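Local atomic coordinates of thermotoga maritima TmcAL (Thermotoga maritima, PDB entry 5Y0T), a protein that belongs to the HIGH nucleotidyl transferase family of the HUP clan, with a nucleotide-binding core of the Rossmann-like kind. Residues Asn11-Tyr19 / Arg206-Met217; Ile50-Arg61 / Asp232-Glu240. One frame throughout, in Å; residues are numbered along the deposited sequence.

Contact 1. Residues Asn11-Tyr19 / Arg206-Met217; sequences NPFHNGHLY and RFSSATAIRNLM. With TAT (adenosine-5'-rp-alpha-thio-triphosphate), chain E.
H14 and A210 converge on one oxygen (O1A, carried by PG) of the bound adenosine-5'-rp-alpha-thio-triphosphate (TAT). Followed outward, H14 CB touches I213 CD1 at 3.5 Å, CG nears the same methyl, CD2 lies by the backbone N of A210, CE1 faces TAT N7, and NE2 donates to TAT O1A (3.0 Å). A chi1 of 53° puts CG between the backbone N and the carbonyl carbon; one face of the ring lies against H17 ND1, the opposite face under S208 O. O1A takes a second bond from A210 N (2.9 Å, nearly straight at 170°), and S209 OG caps A212 N. H17 NE2 donates to TAT O3A and its ND1 accepts from H14 N, two bonds that fix which way the ring is turned. R214 NH1 gives a 2.7 Å bond to N11 O, in its guanidinium plane; NH2 pairs with E46, and the N11 amide, bonded to V49, lies nearly parallel to the guanidinium. P12, after a cis peptide, sets CG of its ring against M217 CE (3.8 Å) and I213 CG2. At the adenine end the edge of F207 points at the face of Y19, a T-shaped pair with planes at 70°, and F207 CD2 rests on G16 CA (3.6 Å). Residues 14-17 (HNGH) form the HIGH motif of this family, sharing one phosphate oxygen with the start of helix 210-218 in the nucleotide pocket.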
loop_
_atom_site.group_PDB
_atom_site.type_symbol
_atom_site.label_atom_id
_atom_site.label_comp_id
_atom_site.label_asym_id
_atom_site.label_seq_id
_atom_site.Cartn_x
_atom_site.Cartn_y
_atom_site.Cartn_z
ATOM N N ASN A 11 -8.552 22.151 12.034
ATOM C CA ASN A 11 -7.424 21.766 11.183
ATOM C C ASN A 11 -6.793 22.944 10.453
ATOM O O ASN A 11 -6.865 23.012 9.225
ATOM C CB ASN A 11 -7.876 20.724 10.142
ATOM C CG ASN A 11 -6.706 20.130 9.349
ATOM O OD1 ASN A 11 -5.559 20.191 9.775
ATOM N ND2 ASN A 11 -7.001 19.576 8.182
ATOM N N PRO A 12 -6.159 23.874 11.188
ATOM C CA PRO A 12 -5.948 23.966 12.639
ATOM C C PRO A 12 -7.043 24.757 13.394
ATOM O O PRO A 12 -7.936 25.342 12.761
ATOM C CB PRO A 12 -4.622 24.716 12.726
ATOM C CG PRO A 12 -4.787 25.751 11.618
ATOM C CD PRO A 12 -5.490 24.989 10.482
ATOM N N PHE A 13 -6.936 24.827 14.727
ATOM C CA PHE A 13 -7.892 25.621 15.511
ATOM C C PHE A 13 -7.554 27.067 15.260
ATOM O O PHE A 13 -6.458 27.503 15.605
ATOM C CB PHE A 13 -7.790 25.304 17.008
ATOM C CG PHE A 13 -8.889 25.911 17.844
ATOM C CD1 PHE A 13 -8.966 27.287 18.032
ATOM C CD2 PHE A 13 -9.838 25.102 18.447
ATOM C CE1 PHE A 13 -9.977 27.848 18.805
ATOM C CE2 PHE A 13 -10.856 25.659 19.220
ATOM C CZ PHE A 13 -10.929 27.025 19.384
ATOM N N HIS A 14 -8.491 27.831 14.694
ATOM C CA HIS A 14 -8.168 29.204 14.336
ATOM C C HIS A 14 -9.125 30.185 14.997
ATOM O O HIS A 14 -9.921 29.815 15.850
ATOM C CB HIS A 14 -8.161 29.401 12.800
ATOM C CG HIS A 14 -9.409 28.948 12.097
ATOM N ND1 HIS A 14 -10.679 29.280 12.527
ATOM C CD2 HIS A 14 -9.577 28.209 10.970
ATOM C CE1 HIS A 14 -11.572 28.761 11.698
ATOM N NE2 HIS A 14 -10.928 28.108 10.744
ATOM N N ASN A 15 -9.001 31.453 14.638
ATOM C CA ASN A 15 -9.820 32.479 15.275
ATOM C C ASN A 15 -11.320 32.293 15.032
ATOM O O ASN A 15 -12.137 32.594 15.904
ATOM C CB ASN A 15 -9.367 33.860 14.798
ATOM C CG ASN A 15 -7.998 34.224 15.325
ATOM O OD1 ASN A 15 -7.540 33.657 16.327
ATOM N ND2 ASN A 15 -7.332 35.174 14.665
ATOM N N GLY A 16 -11.676 31.793 13.853
ATOM C CA GLY A 16 -13.067 31.509 13.544
ATOM C C GLY A 16 -13.609 30.446 14.474
ATOM O O GLY A 16 -14.755 30.505 14.929
ATOM N N HIS A 17 -12.781 29.451 14.758
ATOM C CA HIS A 17 -13.180 28.394 15.675
ATOM C C HIS A 17 -13.365 28.925 17.092
ATOM O O HIS A 17 -14.262 28.491 17.807
ATOM C CB HIS A 17 -12.144 27.282 15.670
ATOM C CG HIS A 17 -12.060 26.547 14.374
ATOM N ND1 HIS A 17 -10.857 26.184 13.801
ATOM C CD2 HIS A 17 -13.027 26.102 13.537
ATOM C CE1 HIS A 17 -11.089 25.542 12.670
ATOM N NE2 HIS A 17 -12.396 25.480 12.484
ATOM N N LEU A 18 -12.508 29.854 17.504
ATOM C CA LEU A 18 -12.638 30.437 18.835
ATOM C C LEU A 18 -13.956 31.220 18.902
ATOM O O LEU A 18 -14.670 31.191 19.899
ATOM C CB LEU A 18 -11.451 31.355 19.160
ATOM C CG LEU A 18 -11.532 32.002 20.556
ATOM C CD1 LEU A 18 -11.704 30.937 21.640
ATOM C CD2 LEU A 18 -10.324 32.878 20.854
ATOM N N TYR A 19 -14.253 31.916 17.815
ATOM C CA TYR A 19 -15.467 32.710 17.684
ATOM C C TYR A 19 -16.713 31.849 17.849
ATOM O O TYR A 19 -17.603 32.194 18.621
ATOM C CB TYR A 19 -15.454 33.399 16.328
ATOM C CG TYR A 19 -16.517 34.450 16.092
ATOM C CD1 TYR A 19 -16.426 35.711 16.672
ATOM C CD2 TYR A 19 -17.576 34.194 15.234
ATOM C CE1 TYR A 19 -17.376 36.683 16.420
ATOM C CE2 TYR A 19 -18.532 35.168 14.963
ATOM C CZ TYR A 19 -18.429 36.403 15.565
ATOM O OH TYR A 19 -19.377 37.363 15.285
ATOM N N ARG A 206 -8.773 38.830 9.716
ATOM C CA ARG A 206 -8.613 38.157 10.998
ATOM C C ARG A 206 -9.122 36.719 10.932
ATOM O O ARG A 206 -8.595 35.825 11.602
ATOM C CB ARG A 206 -9.349 38.922 12.102
ATOM C CG ARG A 206 -9.191 38.314 13.482
ATOM C CD ARG A 206 -9.824 39.175 14.572
ATOM N NE ARG A 206 -9.509 38.649 15.898
ATOM C CZ ARG A 206 -10.272 37.792 16.572
ATOM N NH1 ARG A 206 -11.416 37.370 16.058
ATOM N NH2 ARG A 206 -9.896 37.360 17.769
ATOM N N PHE A 207 -10.164 36.500 10.136
ATOM C CA PHE A 207 -10.712 35.164 9.992
ATOM C C PHE A 207 -10.373 34.599 8.628
ATOM O O PHE A 207 -11.027 34.892 7.632
ATOM C CB PHE A 207 -12.226 35.184 10.168
ATOM C CG PHE A 207 -12.683 35.752 11.479
ATOM C CD1 PHE A 207 -12.915 37.110 11.621
ATOM C CD2 PHE A 207 -12.897 34.928 12.561
ATOM C CE1 PHE A 207 -13.351 37.626 12.832
ATOM C CE2 PHE A 207 -13.336 35.442 13.771
ATOM C CZ PHE A 207 -13.560 36.780 13.905
ATOM N N SER A 208 -9.389 33.725 8.600
ATOM C CA SER A 208 -9.031 33.054 7.374
ATOM C C SER A 208 -9.524 31.645 7.566
ATOM O O SER A 208 -9.589 31.175 8.704
ATOM C CB SER A 208 -7.524 33.110 7.115
ATOM O OG SER A 208 -7.122 34.433 6.782
ATOM N N SER A 209 -9.916 31.004 6.471
ATOM C CA SER A 209 -10.373 29.626 6.513
ATOM C C SER A 209 -9.229 28.698 6.910
ATOM O O SER A 209 -8.054 29.006 6.669
ATOM C CB SER A 209 -10.924 29.211 5.148
ATOM O OG SER A 209 -9.854 29.064 4.225
ATOM N N ALA A 210 -9.575 27.550 7.476
ATOM C CA ALA A 210 -8.586 26.540 7.818
ATOM C C ALA A 210 -7.730 26.166 6.600
ATOM O O ALA A 210 -6.525 25.946 6.724
ATOM C CB ALA A 210 -9.288 25.285 8.403
ATOM N N THR A 211 -8.341 26.127 5.417
ATOM C CA THR A 211 -7.589 25.748 4.214
ATOM C C THR A 211 -6.619 26.863 3.806
ATOM O O THR A 211 -5.476 26.596 3.441
ATOM C CB THR A 211 -8.531 25.401 3.032
ATOM O OG1 THR A 211 -9.331 24.258 3.377
ATOM C CG2 THR A 211 -7.734 25.080 1.780
ATOM N N ALA A 212 -7.053 28.114 3.895
ATOM C CA ALA A 212 -6.136 29.218 3.611
ATOM C C ALA A 212 -4.939 29.179 4.573
ATOM O O ALA A 212 -3.798 29.393 4.171
ATOM C CB ALA A 212 -6.859 30.564 3.702
ATOM N N ILE A 213 -5.203 28.883 5.841
ATOM C CA ILE A 213 -4.142 28.902 6.846
ATOM C C ILE A 213 -3.138 27.784 6.604
ATOM O O ILE A 213 -1.925 27.980 6.748
ATOM C CB ILE A 213 -4.726 28.810 8.269
ATOM C CG1 ILE A 213 -5.555 30.066 8.554
ATOM C CG2 ILE A 213 -3.612 28.676 9.317
ATOM C CD1 ILE A 213 -6.445 29.904 9.770
ATOM N N ARG A 214 -3.633 26.619 6.212
ATOM C CA ARG A 214 -2.733 25.531 5.860
ATOM C C ARG A 214 -1.872 25.934 4.661
ATOM O O ARG A 214 -0.702 25.570 4.583
ATOM C CB ARG A 214 -3.518 24.247 5.571
ATOM C CG ARG A 214 -4.166 23.644 6.822
ATOM C CD ARG A 214 -4.603 22.184 6.603
ATOM N NE ARG A 214 -5.489 22.039 5.445
ATOM C CZ ARG A 214 -6.802 22.260 5.460
ATOM N NH1 ARG A 214 -7.406 22.653 6.568
ATOM N NH2 ARG A 214 -7.513 22.092 4.352
ATOM N N ASN A 215 -2.429 26.706 3.733
ATOM C CA ASN A 215 -1.634 27.161 2.598
ATOM C C ASN A 215 -0.602 28.203 3.012
ATOM O O ASN A 215 0.488 28.273 2.433
ATOM C CB ASN A 215 -2.530 27.724 1.484
ATOM C CG ASN A 215 -3.215 26.629 0.694
ATOM O OD1 ASN A 215 -2.806 25.469 0.751
ATOM N ND2 ASN A 215 -4.255 26.987 -0.049
ATOM N N LEU A 216 -0.946 29.014 4.010
ATOM C CA LEU A 216 0.022 29.950 4.573
ATOM C C LEU A 216 1.199 29.192 5.189
ATOM O O LEU A 216 2.348 29.604 5.036
ATOM C CB LEU A 216 -0.632 30.855 5.621
ATOM C CG LEU A 216 -1.604 31.928 5.123
ATOM C CD1 LEU A 216 -2.282 32.599 6.301
ATOM C CD2 LEU A 216 -0.896 32.971 4.246
ATOM N N MET A 217 0.919 28.090 5.882
ATOM C CA MET A 217 2.003 27.250 6.410
ATOM C C MET A 217 2.919 26.731 5.297
ATOM O O MET A 217 4.141 26.843 5.414
ATOM C CB MET A 217 1.442 26.080 7.201
ATOM C CG MET A 217 0.693 26.507 8.476
ATOM S SD MET A 217 0.133 25.036 9.335
ATOM C CE MET A 217 -1.305 25.654 10.209
HETATM N N1 TAT E . -17.262 31.991 12.165
HETATM C C2 TAT E . -18.137 31.299 12.920
HETATM N N3 TAT E . -18.069 29.968 13.102
HETATM C C4 TAT E . -17.087 29.242 12.516
HETATM C C5 TAT E . -16.084 29.925 11.693
HETATM C C6 TAT E . -16.232 31.391 11.536
HETATM N N6 TAT E . -15.355 32.104 10.790
HETATM N N7 TAT E . -15.232 28.977 11.251
HETATM C C8 TAT E . -15.642 27.784 11.755
HETATM N N9 TAT E . -16.747 27.950 12.508
HETATM P PA TAT E . -14.661 22.945 11.847
HETATM P PB TAT E . -14.828 24.377 9.286
HETATM P PG TAT E . -13.217 26.202 7.727
HETATM C "C1'" TAT E . -17.493 26.879 13.206
HETATM O O1A TAT E . -12.336 27.341 8.211
HETATM O O1B TAT E . -14.801 23.455 8.105
HETATM S S1G TAT E . -15.986 21.585 11.425
HETATM C "C2'" TAT E . -17.963 25.831 12.199
HETATM O "O2'" TAT E . -19.127 26.254 11.489
HETATM O O2A TAT E . -13.442 22.526 12.651
HETATM O O2B TAT E . -16.128 25.033 9.675
HETATM O O2G TAT E . -12.439 25.138 6.979
HETATM C "C3'" TAT E . -18.197 24.633 13.092
HETATM O "O3'" TAT E . -19.505 24.682 13.692
HETATM O O3A TAT E . -14.078 23.666 10.524
HETATM O O3B TAT E . -13.689 25.517 9.111
HETATM O O3G TAT E . -14.503 26.598 7.042
HETATM C "C4'" TAT E . -17.138 24.805 14.176
HETATM O "O4'" TAT E . -16.672 26.158 14.118
HETATM C "C5'" TAT E . -15.944 23.869 13.963
HETATM O "O5'" TAT E . -15.413 24.112 12.659
HETATM O O HOH W 1 -11.880 34.754 17.971
HETATM O O HOH W 2 -9.634 32.316 11.312
#

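Contact 2. Residues Ile50-Arg61 / Asp232-Glu240; sequences IDKFARAEIALR and DSFEILMRE
With CG anti to the backbone N (chi1 -177°) and the chain extended beyond it, E57 reaches across to R239, whose own chain bends at chi3 (79°), its guanidinium lying between E57 and E240. R239 NH1 donates to E57 OE1 at 2.9 Å, almost straight and within the guanidinium plane, but it meets the carboxylate from above its plane. NE and NH2 of R239 grip E240 OE2 side-on, and that oxygen also pairs with R245. E57 OE2 holds R61 NH2 (2.9 Å), so E57, R61, R239 and E240 form one salt-bridge network along two nearly antiparallel helices, axes 9.5 Å apart at 160°. Knobs-into-holes packing lies beneath: I236 is the knob, seated among A54, E57, I58 and R61. Its CB meets I58 CG1 (3.7 Å) as the two isoleucines slide past each other in opposite directions, and its CD1 lies over one face of the R61 guanidinium. I58 CG2 also reaches S233 CB. At the start of helix 52-61, I50 CG2 touches L237 CD1 and E240 CB, each at 3.8 Å. D51 OD1 caps A54 N, while OD2 forms a salt bridge with R412; one water bridges OD1 to E240 OE1, probably easing the closeness of the two carboxylates.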
loop_
_atom_site.group_PDB
_atom_site.type_symbol
_atom_site.label_atom_id
_atom_site.label_comp_id
_atom_site.label_asym_id
_atom_site.label_seq_id
_atom_site.Cartn_x
_atom_site.Cartn_y
_atom_site.Cartn_z
ATOM N N ILE A 50 -1.633 18.853 12.068
ATOM C CA ILE A 50 -0.964 18.249 13.236
ATOM C C ILE A 50 -1.924 17.219 13.814
ATOM O O ILE A 50 -3.104 17.244 13.471
ATOM C CB ILE A 50 -0.587 19.263 14.323
ATOM C CG1 ILE A 50 -1.813 20.100 14.733
ATOM C CG2 ILE A 50 0.553 20.183 13.866
ATOM C CD1 ILE A 50 -1.471 21.135 15.834
ATOM N N ASP A 51 -1.457 16.318 14.680
ATOM C CA ASP A 51 -2.292 15.144 14.950
ATOM C C ASP A 51 -3.369 15.414 15.995
ATOM O O ASP A 51 -3.467 16.510 16.544
ATOM C CB ASP A 51 -1.429 13.912 15.322
ATOM C CG ASP A 51 -0.803 13.976 16.708
ATOM O OD1 ASP A 51 -1.135 14.851 17.541
ATOM O OD2 ASP A 51 0.048 13.093 16.969
ATOM N N LYS A 52 -4.198 14.406 16.247
ATOM C CA LYS A 52 -5.399 14.606 17.053
ATOM C C LYS A 52 -5.061 14.827 18.523
ATOM O O LYS A 52 -5.820 15.473 19.251
ATOM C CB LYS A 52 -6.344 13.401 16.897
ATOM C CG LYS A 52 -5.752 12.105 17.469
ATOM C CD LYS A 52 -6.519 10.877 16.975
ATOM C CE LYS A 52 -5.879 9.592 17.528
ATOM N NZ LYS A 52 -6.616 8.366 17.058
ATOM N N PHE A 53 -3.916 14.319 18.967
ATOM C CA PHE A 53 -3.522 14.520 20.366
ATOM C C PHE A 53 -3.150 15.987 20.611
ATOM O O PHE A 53 -3.521 16.592 21.626
ATOM C CB PHE A 53 -2.368 13.578 20.722
ATOM C CG PHE A 53 -2.707 12.119 20.502
ATOM C CD1 PHE A 53 -3.652 11.492 21.290
ATOM C CD2 PHE A 53 -2.090 11.394 19.504
ATOM C CE1 PHE A 53 -3.971 10.154 21.083
ATOM C CE2 PHE A 53 -2.408 10.061 19.294
ATOM C CZ PHE A 53 -3.344 9.449 20.085
ATOM N N ALA A 54 -2.435 16.568 19.662
ATOM C CA ALA A 54 -2.124 17.992 19.725
ATOM C C ALA A 54 -3.392 18.843 19.595
ATOM O O ALA A 54 -3.598 19.806 20.344
ATOM C CB ALA A 54 -1.117 18.357 18.634
ATOM N N ARG A 55 -4.250 18.500 18.646
ATOM C CA ARG A 55 -5.439 19.324 18.429
ATOM C C ARG A 55 -6.450 19.145 19.580
ATOM O O ARG A 55 -7.152 20.087 19.939
ATOM C CB ARG A 55 -6.057 19.015 17.056
ATOM C CG ARG A 55 -5.415 19.853 15.935
ATOM C CD ARG A 55 -5.521 19.199 14.542
ATOM N NE ARG A 55 -6.859 18.667 14.281
ATOM C CZ ARG A 55 -7.121 17.371 14.180
ATOM N NH1 ARG A 55 -6.128 16.485 14.280
ATOM N NH2 ARG A 55 -8.359 16.956 13.963
ATOM N N ALA A 56 -6.496 17.959 20.187
ATOM C CA ALA A 56 -7.321 17.768 21.397
ATOM C C ALA A 56 -6.871 18.693 22.529
ATOM O O ALA A 56 -7.691 19.305 23.234
ATOM C CB ALA A 56 -7.276 16.309 21.864
ATOM N N GLU A 57 -5.562 18.810 22.708
ATOM C CA GLU A 57 -5.064 19.671 23.771
ATOM C C GLU A 57 -5.432 21.133 23.518
ATOM O O GLU A 57 -5.810 21.857 24.454
ATOM C CB GLU A 57 -3.540 19.541 23.935
ATOM C CG GLU A 57 -3.040 20.371 25.082
ATOM C CD GLU A 57 -1.542 20.281 25.307
ATOM O OE1 GLU A 57 -0.906 19.306 24.847
ATOM O OE2 GLU A 57 -1.012 21.204 25.951
ATOM N N ILE A 58 -5.301 21.582 22.273
ATOM C CA ILE A 58 -5.745 22.945 21.937
ATOM C C ILE A 58 -7.226 23.150 22.257
ATOM O O ILE A 58 -7.610 24.172 22.843
ATOM C CB ILE A 58 -5.502 23.276 20.446
ATOM C CG1 ILE A 58 -4.002 23.206 20.115
ATOM C CG2 ILE A 58 -6.072 24.660 20.117
ATOM C CD1 ILE A 58 -3.687 23.175 18.604
ATOM N N ALA A 59 -8.056 22.172 21.924
ATOM C CA ALA A 59 -9.499 22.308 22.170
ATOM C C ALA A 59 -9.755 22.497 23.667
ATOM O O ALA A 59 -10.509 23.393 24.083
ATOM C CB ALA A 59 -10.258 21.084 21.631
ATOM N N LEU A 60 -9.084 21.687 24.480
ATOM C CA LEU A 60 -9.169 21.831 25.933
ATOM C C LEU A 60 -8.743 23.221 26.387
ATOM O O LEU A 60 -9.405 23.842 27.228
ATOM C CB LEU A 60 -8.303 20.790 26.633
ATOM C CG LEU A 60 -8.683 19.334 26.364
ATOM C CD1 LEU A 60 -7.791 18.412 27.212
ATOM C CD2 LEU A 60 -10.176 19.091 26.646
ATOM N N ARG A 61 -7.624 23.705 25.858
ATOM C CA ARG A 61 -7.156 25.034 26.247
ATOM C C ARG A 61 -8.121 26.133 25.848
ATOM O O ARG A 61 -8.172 27.195 26.486
ATOM C CB ARG A 61 -5.776 25.293 25.656
ATOM C CG ARG A 61 -4.703 24.438 26.315
ATOM C CD ARG A 61 -3.317 24.814 25.862
ATOM N NE ARG A 61 -2.306 24.104 26.639
ATOM C CZ ARG A 61 -1.004 24.345 26.558
ATOM N NH1 ARG A 61 -0.551 25.282 25.732
ATOM N NH2 ARG A 61 -0.157 23.655 27.308
ATOM N N ASP A 232 -2.615 29.988 22.139
ATOM C CA ASP A 232 -2.346 28.607 22.548
ATOM C C ASP A 232 -2.355 27.653 21.363
ATOM O O ASP A 232 -1.669 26.619 21.379
ATOM C CB ASP A 232 -3.351 28.122 23.590
ATOM C CG ASP A 232 -3.120 28.731 24.962
ATOM O OD1 ASP A 232 -2.011 29.240 25.229
ATOM O OD2 ASP A 232 -4.057 28.694 25.780
ATOM N N SER A 233 -3.137 27.979 20.336
ATOM C CA SER A 233 -3.191 27.126 19.157
ATOM C C SER A 233 -1.877 27.237 18.395
ATOM O O SER A 233 -1.286 26.237 18.008
ATOM C CB SER A 233 -4.372 27.514 18.258
ATOM O OG SER A 233 -4.355 26.761 17.065
ATOM N N PHE A 234 -1.420 28.471 18.192
ATOM C CA PHE A 234 -0.150 28.705 17.515
ATOM C C PHE A 234 1.010 28.070 18.286
ATOM O O PHE A 234 1.930 27.508 17.693
ATOM C CB PHE A 234 0.102 30.208 17.342
ATOM C CG PHE A 234 1.323 30.517 16.513
ATOM C CD1 PHE A 234 1.325 30.273 15.145
ATOM C CD2 PHE A 234 2.474 31.019 17.100
ATOM C CE1 PHE A 234 2.446 30.545 14.374
ATOM C CE2 PHE A 234 3.606 31.285 16.332
ATOM C CZ PHE A 234 3.588 31.050 14.969
ATOM N N GLU A 235 0.964 28.181 19.614
ATOM C CA GLU A 235 2.022 27.646 20.467
ATOM C C GLU A 235 2.143 26.134 20.287
ATOM O O GLU A 235 3.239 25.608 20.130
ATOM C CB GLU A 235 1.755 27.986 21.938
ATOM C CG GLU A 235 2.994 27.971 22.811
ATOM C CD GLU A 235 3.998 29.042 22.407
ATOM O OE1 GLU A 235 3.568 30.131 21.958
ATOM O OE2 GLU A 235 5.216 28.790 22.532
ATOM N N ILE A 236 1.011 25.441 20.272
ATOM C CA ILE A 236 1.032 23.992 20.121
ATOM C C ILE A 236 1.472 23.602 18.697
ATOM O O ILE A 236 2.199 22.618 18.497
ATOM C CB ILE A 236 -0.351 23.375 20.428
ATOM C CG1 ILE A 236 -0.741 23.570 21.900
ATOM C CG2 ILE A 236 -0.376 21.897 20.054
ATOM C CD1 ILE A 236 0.049 22.775 22.871
ATOM N N LEU A 237 1.016 24.371 17.712
ATOM C CA LEU A 237 1.426 24.174 16.321
ATOM C C LEU A 237 2.949 24.255 16.197
ATOM O O LEU A 237 3.586 23.393 15.585
ATOM C CB LEU A 237 0.765 25.215 15.411
ATOM C CG LEU A 237 1.205 25.189 13.946
ATOM C CD1 LEU A 237 0.755 23.887 13.280
ATOM C CD2 LEU A 237 0.666 26.393 13.197
ATOM N N MET A 238 3.532 25.289 16.797
ATOM C CA MET A 238 4.990 25.441 16.814
ATOM C C MET A 238 5.684 24.296 17.558
ATOM O O MET A 238 6.754 23.827 17.136
ATOM C CB MET A 238 5.375 26.780 17.447
ATOM C CG MET A 238 5.024 27.989 16.592
ATOM S SD MET A 238 5.928 28.027 15.030
ATOM C CE MET A 238 4.645 27.625 13.851
ATOM N N ARG A 239 5.079 23.855 18.659
ATOM C CA ARG A 239 5.596 22.721 19.429
ATOM C C ARG A 239 5.730 21.480 18.558
ATOM O O ARG A 239 6.760 20.793 18.579
ATOM C CB ARG A 239 4.682 22.402 20.621
ATOM C CG ARG A 239 5.182 21.235 21.488
ATOM C CD ARG A 239 4.118 20.753 22.465
ATOM N NE ARG A 239 3.137 19.891 21.815
ATOM C CZ ARG A 239 1.977 19.532 22.353
ATOM N NH1 ARG A 239 1.639 19.981 23.556
ATOM N NH2 ARG A 239 1.150 18.731 21.685
ATOM N N GLU A 240 4.686 21.186 17.790
ATOM C CA GLU A 240 4.696 19.991 16.958
ATOM C C GLU A 240 5.714 20.133 15.831
ATOM O O GLU A 240 6.398 19.172 15.471
ATOM C CB GLU A 240 3.301 19.708 16.385
ATOM C CG GLU A 240 2.252 19.428 17.446
ATOM C CD GLU A 240 2.579 18.189 18.248
ATOM O OE1 GLU A 240 2.534 17.100 17.648
ATOM O OE2 GLU A 240 2.899 18.303 19.464
HETATM O O HOH W 3 1.291 16.593 15.176
HETATM O O HOH W 4 0.970 15.518 19.206
HETATM O O HOH W 5 -1.097 17.292 23.055
#

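In the fold
Both contacts are largely buried, their centres 13 Å apart, and their segments alternate along the chain. Contact 1 lies on the nucleotide, so its polar groups meet phosphate oxygens and backbone atoms, beside an apolar patch of P12, I213 and M217 and an aromatic pair. Contact 2 is packing of one helix on another: isoleucines fill the middle, a charged network runs along one flank, and R61 and D232 form its more exposed end. They share no helix but touch directly: F13 O meets S233 OG at 2.7 Å, a probable hydrogen bond, F13 CB packs on I58 CG2, and M217 CE on L237 CD2. Helix 222-228 receives side chains from both, including M217 and L237.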